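PDB 1XV5: DNA alpha-glucosyltransferase from Enterobacteria phage T4, which is a glucosyltransferase of the GT-B clan, built as two Rossmann-like domains that each carry a parallel beta-sheet flanked by helices. Local coordinates for residues 188-193 with 285-290; 130-135 with 150-155. All blocks are in the same frame, centred on the assembly; numbering follows the deposited sequence.

Contact 1 of 2, residues 188-193 with 285-290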
ATOM      1  N   TYR A 188       8.004  -2.552 -17.380  1.00 14.69           N
ATOM      2  CA  TYR A 188       6.784  -2.031 -17.995  1.00 14.81           C
ATOM      3  C   TYR A 188       6.827  -0.726 -18.774  1.00 15.33           C
ATOM      4  O   TYR A 188       5.892  -0.435 -19.515  1.00 16.12           O
ATOM      5  CB  TYR A 188       5.692  -1.895 -16.928  1.00 14.68           C
ATOM      6  CG  TYR A 188       5.354  -3.197 -16.255  1.00 14.49           C
ATOM      7  CD1 TYR A 188       5.987  -3.577 -15.072  1.00 17.11           C
ATOM      8  CD2 TYR A 188       4.445  -4.078 -16.829  1.00 15.68           C
ATOM      9  CE1 TYR A 188       5.723  -4.803 -14.478  1.00 16.51           C
ATOM     10  CE2 TYR A 188       4.174  -5.313 -16.247  1.00 17.19           C
ATOM     11  CZ  TYR A 188       4.817  -5.668 -15.072  1.00 17.20           C
ATOM     12  OH  TYR A 188       4.564  -6.889 -14.496  1.00 21.74           O
ATOM     13  N   TRP A 189       7.882   0.062 -18.607  1.00 15.08           N
ATOM     14  CA  TRP A 189       7.970   1.351 -19.292  1.00 15.20           C
ATOM     15  C   TRP A 189       7.743   1.233 -20.800  1.00 15.22           C
ATOM     16  O   TRP A 189       8.358   0.403 -21.474  1.00 14.90           O
ATOM     17  CB  TRP A 189       9.328   1.995 -19.010  1.00 14.67           C
ATOM     18  CG  TRP A 189       9.361   3.486 -19.203  1.00 14.79           C
ATOM     19  CD1 TRP A 189       9.610   4.163 -20.363  1.00 16.47           C
ATOM     20  CD2 TRP A 189       9.185   4.483 -18.188  1.00 14.66           C
ATOM     21  NE1 TRP A 189       9.607   5.519 -20.131  1.00 14.99           N
ATOM     22  CE2 TRP A 189       9.347   5.744 -18.805  1.00 15.42           C
ATOM     23  CE3 TRP A 189       8.907   4.431 -16.815  1.00 13.85           C
ATOM     24  CZ2 TRP A 189       9.243   6.948 -18.095  1.00 14.02           C
ATOM     25  CZ3 TRP A 189       8.802   5.632 -16.106  1.00 14.36           C
ATOM     26  CH2 TRP A 189       8.971   6.872 -16.753  1.00 13.85           C
ATOM     27  N   LYS A 190       6.858   2.075 -21.321  1.00 14.23           N
ATOM     28  CA  LYS A 190       6.532   2.073 -22.742  1.00 13.82           C
ATOM     29  C   LYS A 190       7.023   3.341 -23.425  1.00 14.46           C
ATOM     30  O   LYS A 190       7.218   4.367 -22.777  1.00 14.15           O
ATOM     31  CB  LYS A 190       5.015   1.990 -22.939  1.00 14.61           C
ATOM     32  CG  LYS A 190       4.350   0.748 -22.369  1.00 14.96           C
ATOM     33  CD  LYS A 190       4.698  -0.490 -23.179  1.00 15.37           C
ATOM     34  CE  LYS A 190       3.975  -1.723 -22.647  1.00 17.05           C
ATOM     35  NZ  LYS A 190       4.393  -2.051 -21.257  1.00 15.63           N
ATOM     36  N   ASP A 191       7.221   3.266 -24.737  1.00 14.39           N
ATOM     37  CA  ASP A 191       7.629   4.442 -25.488  1.00 17.10           C
ATOM     38  C   ASP A 191       6.361   5.292 -25.511  1.00 16.01           C
ATOM     39  O   ASP A 191       5.253   4.749 -25.536  1.00 16.00           O
ATOM     40  CB  ASP A 191       8.044   4.063 -26.912  1.00 20.78           C
ATOM     41  CG  ASP A 191       8.543   5.257 -27.712  1.00 27.20           C
ATOM     42  OD1 ASP A 191       7.717   5.963 -28.333  1.00 29.51           O
ATOM     43  OD2 ASP A 191       9.769   5.499 -27.710  1.00 31.51           O
ATOM     44  N   VAL A 192       6.516   6.612 -25.502  1.00 16.04           N
ATOM     45  CA  VAL A 192       5.360   7.505 -25.485  1.00 18.33           C
ATOM     46  C   VAL A 192       4.366   7.259 -26.625  1.00 19.66           C
ATOM     47  O   VAL A 192       3.163   7.475 -26.465  1.00 19.00           O
ATOM     48  CB  VAL A 192       5.806   8.999 -25.484  1.00 19.02           C
ATOM     49  CG1 VAL A 192       6.472   9.360 -26.803  1.00 19.69           C
ATOM     50  CG2 VAL A 192       4.606   9.902 -25.212  1.00 19.30           C
ATOM     51  N   SER A 193       4.857   6.780 -27.764  1.00 18.57           N
ATOM     52  CA  SER A 193       3.988   6.520 -28.912  1.00 19.20           C
ATOM     53  C   SER A 193       3.004   5.377 -28.666  1.00 18.56           C
ATOM     54  O   SER A 193       2.004   5.253 -29.370  1.00 19.30           O
ATOM     55  CB  SER A 193       4.832   6.198 -30.150  1.00 21.19           C
ATOM     56  OG  SER A 193       5.526   4.973 -29.979  1.00 21.37           O
ATOM     57  N   MET A 285      -1.651   0.070 -17.254  1.00 12.99           N
ATOM     58  CA  MET A 285      -1.348   1.429 -16.817  1.00 13.00           C
ATOM     59  C   MET A 285      -0.211   2.050 -17.617  1.00 13.80           C
ATOM     60  O   MET A 285      -0.244   3.244 -17.918  1.00 12.75           O
ATOM     61  CB  MET A 285      -0.991   1.436 -15.330  1.00 13.69           C
ATOM     62  CG  MET A 285      -0.809   2.823 -14.729  1.00 12.30           C
ATOM     63  SD  MET A 285      -2.344   3.784 -14.668  1.00 13.10           S
ATOM     64  CE  MET A 285      -3.179   3.015 -13.248  1.00 12.48           C
ATOM     65  N   SER A 286       0.787   1.238 -17.970  1.00 13.12           N
ATOM     66  CA  SER A 286       1.933   1.732 -18.727  1.00 11.08           C
ATOM     67  C   SER A 286       1.520   2.248 -20.102  1.00 13.01           C
ATOM     68  O   SER A 286       2.272   2.983 -20.749  1.00 13.07           O
ATOM     69  CB  SER A 286       2.982   0.626 -18.895  1.00 11.86           C
ATOM     70  OG  SER A 286       2.518  -0.377 -19.787  1.00 14.05           O
ATOM     71  N   LYS A 287       0.331   1.854 -20.547  1.00 12.64           N
ATOM     72  CA  LYS A 287      -0.176   2.280 -21.847  1.00 12.79           C
ATOM     73  C   LYS A 287      -1.327   3.268 -21.707  1.00 14.22           C
ATOM     74  O   LYS A 287      -2.008   3.577 -22.684  1.00 15.41           O
ATOM     75  CB  LYS A 287      -0.624   1.057 -22.664  1.00 14.03           C
ATOM     76  CG  LYS A 287       0.539   0.150 -23.077  1.00 15.67           C
ATOM     77  CD  LYS A 287       0.079  -1.091 -23.845  1.00 18.53           C
ATOM     78  CE  LYS A 287      -0.691  -2.052 -22.954  1.00 19.85           C
ATOM     79  NZ  LYS A 287      -0.965  -3.355 -23.633  1.00 22.93           N
ATOM     80  N   SER A 288      -1.532   3.762 -20.487  1.00 14.48           N
ATOM     81  CA  SER A 288      -2.596   4.724 -20.201  1.00 13.26           C
ATOM     82  C   SER A 288      -2.001   6.120 -20.047  1.00 12.08           C
ATOM     83  O   SER A 288      -0.965   6.299 -19.408  1.00 13.60           O
ATOM     84  CB  SER A 288      -3.331   4.337 -18.919  1.00 13.58           C
ATOM     85  OG  SER A 288      -3.906   3.049 -19.032  1.00 13.56           O
ATOM     86  N   GLY A 289      -2.664   7.109 -20.632  1.00 13.11           N
ATOM     87  CA  GLY A 289      -2.157   8.466 -20.558  1.00 13.16           C
ATOM     88  C   GLY A 289      -1.970   9.001 -19.152  1.00 13.33           C
ATOM     89  O   GLY A 289      -0.916   9.552 -18.818  1.00 13.06           O
ATOM     90  N   PHE A 290      -2.989   8.834 -18.317  1.00 12.08           N
ATOM     91  CA  PHE A 290      -2.921   9.344 -16.960  1.00 12.88           C
ATOM     92  C   PHE A 290      -3.418   8.360 -15.919  1.00 12.58           C
ATOM     93  O   PHE A 290      -4.459   7.726 -16.092  1.00 13.20           O
ATOM     94  CB  PHE A 290      -3.706  10.659 -16.877  1.00 13.52           C
ATOM     95  CG  PHE A 290      -3.251  11.676 -17.875  1.00 11.27           C
ATOM     96  CD1 PHE A 290      -3.724  11.649 -19.185  1.00 13.53           C
ATOM     97  CD2 PHE A 290      -2.262  12.594 -17.540  1.00 12.68           C
ATOM     98  CE1 PHE A 290      -3.205  12.517 -20.151  1.00 14.96           C
ATOM     99  CE2 PHE A 290      -1.739  13.464 -18.497  1.00 13.65           C
ATOM    100  CZ  PHE A 290      -2.211  13.422 -19.803  1.00 14.48           C
TER
HETATM  101  O   HOH W   1       4.976   3.627 -19.882  1.00 13.32           O
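Tyr188 and Ser286 meet where two helices give way to the chain leading to strands. Helix 181-188 stops at Tyr188, and Trp189 is the first residue to leave helical angles. The other segment passes from helix 278-286 into strand 288-293, and the chain turns a corner at Gly289. That strand belongs to one of the two parallel Rossmann-like sheets of a GT-B fold, next to strand 199-203. The contact therefore joins the connections that lead into two neighbouring inner strands of one sheet. The carbonyl of Tyr188 presses on the serine side chain, with Tyr188 O 3.2 Å from Ser286 CB. A water accepts from Lys190 N at 2.8 Å and lies 2.9 Å from Ser286 O, within hydrogen-bonding distance.

Lys190 carries most of the side-chain contact. Its chain bends at chi2 (-71°) and again at chi4 (-63°), which turns the ammonium back to the carbonyl of Tyr188 at the end of helix 181-188. There NZ donates to Tyr188 O at 2.8 Å, tilted 30° from the carbonyl plane. It also donates to Ser286 OG at 2.9 Å and forms a salt bridge with Glu283. Three acceptors thus grip the ammonium. The buried Ser286 hydroxyl is held as well, because it hydrogen-bonds to Glu283 O one helical turn back.

The middle of the lysine chain lies over Ser286 and runs across Lys287 at a slant, with Lys190 CG 3.9 Å from Lys287 CG. The two ammonium groups do not touch. Glu283 probably eases their repulsion, although its ion pair with Lys287 is long and weak. Beyond Lys190 the loop is shaped by an Asx turn. Asp191 OD1 accepts from Ser193 N at 3.0 Å, while Ser193 OG reaches the same oxygen from the other face of the carboxylate.

Contact 2 of 2, residues 130-135 with 150-155; sequences ETVRRA and VLMKEW
Val132 packs against Trp155 and Met152 with its two methyl branches divided between them. CG2 meets the ring at an oblique approach, 3.7 Å from Trp155 CZ3. CG1 stands anti to the backbone N (chi1 172°) and touches Met152 SD at 3.9 Å. The methionine chain bends at chi2 and chi3. Its sulfur therefore reaches Val132 and also lies at the edge of the Trp155 ring, in its plane. Leu151 O sits above one face of the indole, near the rim, and Leu128 also packs on the tryptophan.

Helices 128-134 and 146-155 come before and after strand 137-140 of a parallel Rossmann-like sheet. The axes of their short segments come within 11.6 Å of each other and cross steeply, at -77°.

At the more exposed side of the contact, Arg133 extends its chain from CG to NE toward the C-terminal end of helix 146-155. Its NH2 donates to Trp155 O at 2.9 Å, and the N-H...O angle of 136° makes this a bent bond. Trp155 O is at the guanidinium edge, somewhat tilted out of its plane. Glu129 is the stronger partner of NH2, through a salt bridge, and Tyr156 makes a cation-pi contact with the same arginine.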
ATOM      1  N   GLU A 130      -0.020  -8.002  22.417  1.00 25.34           N
ATOM      2  CA  GLU A 130       0.978  -9.004  22.766  1.00 26.37           C
ATOM      3  C   GLU A 130       2.130  -8.978  21.773  1.00 26.03           C
ATOM      4  O   GLU A 130       3.283  -9.217  22.128  1.00 25.27           O
ATOM      5  CB  GLU A 130       0.348 -10.400  22.796  1.00 28.74           C
ATOM      6  CG  GLU A 130      -0.602 -10.621  23.963  1.00 30.76           C
ATOM      7  CD  GLU A 130      -2.036 -10.235  23.657  1.00 33.41           C
ATOM      8  OE1 GLU A 130      -2.260  -9.313  22.845  1.00 32.09           O
ATOM      9  OE2 GLU A 130      -2.946 -10.854  24.244  1.00 34.45           O
ATOM     10  N   THR A 131       1.805  -8.682  20.522  1.00 25.16           N
ATOM     11  CA  THR A 131       2.806  -8.617  19.470  1.00 23.12           C
ATOM     12  C   THR A 131       3.732  -7.435  19.733  1.00 23.43           C
ATOM     13  O   THR A 131       4.957  -7.548  19.628  1.00 23.18           O
ATOM     14  CB  THR A 131       2.136  -8.444  18.093  1.00 23.73           C
ATOM     15  OG1 THR A 131       1.221  -9.526  17.872  1.00 22.81           O
ATOM     16  CG2 THR A 131       3.181  -8.430  16.985  1.00 21.18           C
ATOM     17  N   VAL A 132       3.135  -6.300  20.077  1.00 23.72           N
ATOM     18  CA  VAL A 132       3.889  -5.087  20.359  1.00 23.94           C
ATOM     19  C   VAL A 132       4.802  -5.256  21.574  1.00 24.21           C
ATOM     20  O   VAL A 132       5.933  -4.772  21.579  1.00 24.08           O
ATOM     21  CB  VAL A 132       2.936  -3.891  20.605  1.00 24.88           C
ATOM     22  CG1 VAL A 132       3.718  -2.683  21.102  1.00 23.67           C
ATOM     23  CG2 VAL A 132       2.201  -3.547  19.315  1.00 24.96           C
ATOM     24  N   ARG A 133       4.317  -5.954  22.596  1.00 24.29           N
ATOM     25  CA  ARG A 133       5.106  -6.156  23.806  1.00 25.54           C
ATOM     26  C   ARG A 133       6.323  -7.058  23.599  1.00 24.72           C
ATOM     27  O   ARG A 133       7.315  -6.940  24.317  1.00 25.65           O
ATOM     28  CB  ARG A 133       4.218  -6.713  24.921  1.00 28.03           C
ATOM     29  CG  ARG A 133       3.138  -5.738  25.369  1.00 31.54           C
ATOM     30  CD  ARG A 133       2.266  -6.312  26.476  1.00 35.55           C
ATOM     31  NE  ARG A 133       1.226  -5.370  26.889  1.00 38.18           N
ATOM     32  CZ  ARG A 133       1.456  -4.242  27.552  1.00 39.20           C
ATOM     33  NH1 ARG A 133       2.695  -3.906  27.889  1.00 39.24           N
ATOM     34  NH2 ARG A 133       0.447  -3.443  27.872  1.00 40.73           N
ATOM     35  N   ARG A 134       6.250  -7.949  22.618  1.00 22.13           N
ATOM     36  CA  ARG A 134       7.363  -8.850  22.335  1.00 22.24           C
ATOM     37  C   ARG A 134       8.362  -8.203  21.381  1.00 21.05           C
ATOM     38  O   ARG A 134       9.542  -8.550  21.367  1.00 22.26           O
ATOM     39  CB  ARG A 134       6.850 -10.154  21.713  1.00 20.79           C
ATOM     40  CG  ARG A 134       7.956 -11.086  21.217  1.00 21.83           C
ATOM     41  CD  ARG A 134       8.851 -11.550  22.357  1.00 23.42           C
ATOM     42  NE  ARG A 134       9.959 -12.391  21.901  1.00 23.19           N
ATOM     43  CZ  ARG A 134      11.057 -11.939  21.302  1.00 24.66           C
ATOM     44  NH1 ARG A 134      12.006 -12.787  20.928  1.00 24.18           N
ATOM     45  NH2 ARG A 134      11.214 -10.640  21.080  1.00 24.72           N
ATOM     46  N   ALA A 135       7.878  -7.255  20.590  1.00 20.97           N
ATOM     47  CA  ALA A 135       8.709  -6.573  19.609  1.00 20.48           C
ATOM     48  C   ALA A 135       9.945  -5.885  20.178  1.00 20.64           C
ATOM     49  O   ALA A 135       9.895  -5.249  21.228  1.00 20.67           O
ATOM     50  CB  ALA A 135       7.870  -5.557  18.843  1.00 20.51           C
ATOM     51  N   VAL A 150      -3.038   6.616  20.002  1.00 27.58           N
ATOM     52  CA  VAL A 150      -4.169   6.013  20.690  1.00 28.99           C
ATOM     53  C   VAL A 150      -3.856   4.653  21.303  1.00 30.21           C
ATOM     54  O   VAL A 150      -3.904   4.495  22.522  1.00 31.45           O
ATOM     55  CB  VAL A 150      -5.387   5.881  19.744  1.00 29.43           C
ATOM     56  CG1 VAL A 150      -6.571   5.294  20.496  1.00 29.82           C
ATOM     57  CG2 VAL A 150      -5.755   7.248  19.181  1.00 30.49           C
ATOM     58  N   LEU A 151      -3.528   3.674  20.466  1.00 30.48           N
ATOM     59  CA  LEU A 151      -3.237   2.333  20.962  1.00 31.05           C
ATOM     60  C   LEU A 151      -2.014   2.241  21.868  1.00 31.12           C
ATOM     61  O   LEU A 151      -2.081   1.641  22.941  1.00 31.11           O
ATOM     62  CB  LEU A 151      -3.093   1.350  19.794  1.00 31.32           C
ATOM     63  CG  LEU A 151      -4.393   0.941  19.092  1.00 32.43           C
ATOM     64  CD1 LEU A 151      -5.013   2.146  18.404  1.00 34.34           C
ATOM     65  CD2 LEU A 151      -4.103  -0.154  18.076  1.00 33.80           C
ATOM     66  N   MET A 152      -0.901   2.831  21.446  1.00 31.15           N
ATOM     67  CA  MET A 152       0.319   2.789  22.245  1.00 32.42           C
ATOM     68  C   MET A 152       0.130   3.395  23.631  1.00 34.05           C
ATOM     69  O   MET A 152       0.617   2.853  24.625  1.00 34.46           O
ATOM     70  CB  MET A 152       1.457   3.514  21.522  1.00 31.56           C
ATOM     71  CG  MET A 152       2.085   2.717  20.386  1.00 31.94           C
ATOM     72  SD  MET A 152       2.790   1.148  20.944  1.00 33.52           S
ATOM     73  CE  MET A 152       4.204   1.726  21.885  1.00 31.70           C
ATOM     74  N   LYS A 153      -0.573   4.519  23.698  1.00 34.92           N
ATOM     75  CA  LYS A 153      -0.805   5.172  24.978  1.00 36.60           C
ATOM     76  C   LYS A 153      -1.829   4.396  25.792  1.00 36.40           C
ATOM     77  O   LYS A 153      -1.915   4.553  27.009  1.00 36.93           O
ATOM     78  CB  LYS A 153      -1.268   6.614  24.762  1.00 38.65           C
ATOM     79  CG  LYS A 153      -0.199   7.483  24.112  1.00 41.33           C
ATOM     80  CD  LYS A 153      -0.558   8.958  24.126  1.00 43.25           C
ATOM     81  CE  LYS A 153       0.588   9.791  23.568  1.00 44.58           C
ATOM     82  NZ  LYS A 153       0.322  11.253  23.643  1.00 47.65           N
ATOM     83  N   GLU A 154      -2.592   3.546  25.113  1.00 36.37           N
ATOM     84  CA  GLU A 154      -3.603   2.735  25.776  1.00 36.19           C
ATOM     85  C   GLU A 154      -2.954   1.502  26.396  1.00 36.32           C
ATOM     86  O   GLU A 154      -3.365   1.043  27.462  1.00 36.95           O
ATOM     87  CB  GLU A 154      -4.677   2.309  24.777  1.00 37.10           C
ATOM     88  CG  GLU A 154      -5.812   1.509  25.389  1.00 38.49           C
ATOM     89  CD  GLU A 154      -6.906   1.194  24.388  1.00 38.86           C
ATOM     90  OE1 GLU A 154      -7.440   2.142  23.775  1.00 39.93           O
ATOM     91  OE2 GLU A 154      -7.231  -0.000  24.215  1.00 39.41           O
ATOM     92  N   TRP A 155      -1.937   0.971  25.726  1.00 34.99           N
ATOM     93  CA  TRP A 155      -1.237  -0.206  26.227  1.00 35.96           C
ATOM     94  C   TRP A 155      -0.177   0.197  27.245  1.00 37.26           C
ATOM     95  O   TRP A 155       0.192  -0.588  28.117  1.00 36.85           O
ATOM     96  CB  TRP A 155      -0.577  -0.973  25.076  1.00 34.39           C
ATOM     97  CG  TRP A 155      -1.540  -1.479  24.038  1.00 33.70           C
ATOM     98  CD1 TRP A 155      -2.756  -2.065  24.259  1.00 34.33           C
ATOM     99  CD2 TRP A 155      -1.343  -1.487  22.619  1.00 33.74           C
ATOM    100  NE1 TRP A 155      -3.327  -2.437  23.064  1.00 33.45           N
ATOM    101  CE2 TRP A 155      -2.481  -2.094  22.042  1.00 34.33           C
ATOM    102  CE3 TRP A 155      -0.314  -1.041  21.778  1.00 33.94           C
ATOM    103  CZ2 TRP A 155      -2.620  -2.267  20.660  1.00 33.44           C
ATOM    104  CZ3 TRP A 155      -0.453  -1.213  20.403  1.00 34.47           C
ATOM    105  CH2 TRP A 155      -1.599  -1.821  19.861  1.00 33.12           C
TER

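How the contacts relate
The two contacts lie on opposite sides of the chain's centre. Their own centres are about 44 Å apart, and their nearest atoms are about 31 Å apart, so they do not touch. They follow in series along the chain: contact 2 is complete before contact 1 begins. Each lies beside a different sheet of the GT-B fold. Contact 2 joins helices around strand 137-140 of the first sheet, and contact 1 joins connections beside strands 199-203 and 288-293 of the second. The side chain of Tyr188 in contact 1 is about 10 Å from the bound UDP, too far for direct contact.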